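Local coordinates for antigen 43 (Escherichia coli, PDB 4KH3), which is a self-associating autotransporter adhesin that drives clumping of bacterial cells through a Velcro-like mechanism and is linked to biofilm formation, at residues 36-39 / 40-43. Sequence-based numbering, arbitrary orientation.
Sequences VSTG and LELG
E41 reaches back over the chain it follows and grips T38 and G39 with both carboxylate oxygens, an instance of an acidic side chain bracing a loop from within. Two hydrogen bonds carry the contact. T38 OG1 donates to E41 OE1 at 2.6 Å, meeting the lone pair on the side of the other oxygen. The backbone N of G39 gives its hydrogen to E41 OE2 at 2.9 Å in a fairly straight bond. OE2 too is met on its syn side, though with the N-H tilted 35° out of the carboxylate plane. A bend at chi2 (88°) folds the glutamate back, while T38 OG1 lies opposite its backbone N (chi1 -177°), beside the carbonyl carbon, where OE1 meets it. Because T38 OG1 also accepts from the backbone N of H22, the threonine ties the carboxylate to the preceding coil.

At the backbone angles of G39 a CB would be jammed against the carbonyl O of T38, which calls for glycine. Beyond it, a type I turn from L40 to G43 is closed by G43 N to L40 O at 2.9 Å. N49 secures the turn further, taking the N-H of L42 on its side-chain oxygen.

This corner of the right-handed parallel beta-helix expected of the family leads from strand 35-36 into the loop before strand 52-55; backbone bonds from T38 to R71 and L40 to N69 join it to the following coil.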
ATOM      1  N   VAL A  36      12.590  17.505 -38.711  1.00 25.21           N
ATOM      2  CA  VAL A  36      11.498  16.835 -39.412  1.00 25.02           C
ATOM      3  C   VAL A  36      10.161  17.346 -38.882  1.00 26.29           C
ATOM      4  O   VAL A  36       9.788  17.081 -37.738  1.00 25.13           O
ATOM      5  CB  VAL A  36      11.588  15.299 -39.234  1.00 20.74           C
ATOM      6  CG1 VAL A  36      10.436  14.613 -39.920  1.00 18.63           C
ATOM      7  CG2 VAL A  36      12.917  14.775 -39.780  1.00 25.76           C
ATOM      8  N   SER A  37       9.444  18.091 -39.711  1.00 27.03           N
ATOM      9  CA  SER A  37       8.216  18.736 -39.267  1.00 25.47           C
ATOM     10  C   SER A  37       7.031  18.367 -40.125  1.00 24.43           C
ATOM     11  O   SER A  37       6.104  19.144 -40.253  1.00 33.55           O
ATOM     12  CB  SER A  37       8.382  20.242 -39.283  1.00 22.22           C
ATOM     13  OG  SER A  37       9.447  20.621 -38.443  1.00 23.90           O
ATOM     14  N   THR A  38       7.071  17.179 -40.710  1.00 22.83           N
ATOM     15  CA  THR A  38       6.004  16.717 -41.571  1.00 25.64           C
ATOM     16  C   THR A  38       6.003  15.198 -41.559  1.00 28.09           C
ATOM     17  O   THR A  38       7.032  14.583 -41.266  1.00 27.75           O
ATOM     18  CB  THR A  38       6.190  17.222 -43.027  1.00 29.86           C
ATOM     19  OG1 THR A  38       5.082  16.798 -43.828  1.00 25.50           O
ATOM     20  CG2 THR A  38       7.475  16.676 -43.631  1.00 24.94           C
ATOM     21  N   GLY A  39       4.846  14.603 -41.860  1.00 23.26           N
ATOM     22  CA  GLY A  39       4.709  13.162 -41.959  1.00 13.70           C
ATOM     23  C   GLY A  39       3.740  12.602 -40.939  1.00 21.85           C
ATOM     24  O   GLY A  39       3.364  11.436 -41.020  1.00 20.82           O
ATOM     25  N   LEU A  40       3.343  13.424 -39.971  1.00 22.06           N
ATOM     26  CA  LEU A  40       2.409  12.994 -38.930  1.00 25.60           C
ATOM     27  C   LEU A  40       1.248  13.989 -38.791  1.00 24.05           C
ATOM     28  O   LEU A  40       0.585  14.062 -37.745  1.00 22.29           O
ATOM     29  CB  LEU A  40       3.134  12.829 -37.582  1.00 21.51           C
ATOM     30  CG  LEU A  40       2.497  11.857 -36.576  1.00 29.70           C
ATOM     31  CD1 LEU A  40       2.568  10.433 -37.080  1.00 23.16           C
ATOM     32  CD2 LEU A  40       3.144  11.968 -35.210  1.00 32.49           C
ATOM     33  N   GLU A  41       1.019  14.773 -39.840  1.00 27.39           N
ATOM     34  CA  GLU A  41      -0.062  15.768 -39.829  1.00 26.86           C
ATOM     35  C   GLU A  41      -1.394  15.162 -39.399  1.00 25.12           C
ATOM     36  O   GLU A  41      -2.148  15.791 -38.662  1.00 24.02           O
ATOM     37  CB  GLU A  41      -0.218  16.440 -41.202  1.00 27.71           C
ATOM     38  CG  GLU A  41       0.856  17.477 -41.540  1.00 23.44           C
ATOM     39  CD  GLU A  41       2.081  16.871 -42.210  1.00 28.98           C
ATOM     40  OE1 GLU A  41       2.920  17.647 -42.704  1.00 29.02           O
ATOM     41  OE2 GLU A  41       2.201  15.625 -42.256  1.00 28.55           O
ATOM     42  N   LEU A  42      -1.665  13.932 -39.834  1.00 23.03           N
ATOM     43  CA  LEU A  42      -2.952  13.299 -39.562  1.00 25.92           C
ATOM     44  C   LEU A  42      -2.935  12.465 -38.289  1.00 29.95           C
ATOM     45  O   LEU A  42      -3.942  11.851 -37.916  1.00 31.17           O
ATOM     46  CB  LEU A  42      -3.379  12.442 -40.753  1.00 29.32           C
ATOM     47  CG  LEU A  42      -3.361  13.189 -42.088  1.00 29.57           C
ATOM     48  CD1 LEU A  42      -3.838  12.290 -43.215  1.00 28.60           C
ATOM     49  CD2 LEU A  42      -4.209  14.450 -41.999  1.00 22.05           C
ATOM     50  N   GLY A  43      -1.786  12.435 -37.627  1.00 27.79           N
ATOM     51  CA  GLY A  43      -1.664  11.702 -36.385  1.00 24.96           C
ATOM     52  C   GLY A  43      -1.411  10.219 -36.565  1.00 29.33           C
ATOM     53  O   GLY A  43      -1.556   9.670 -37.652  1.00 30.45           O
TER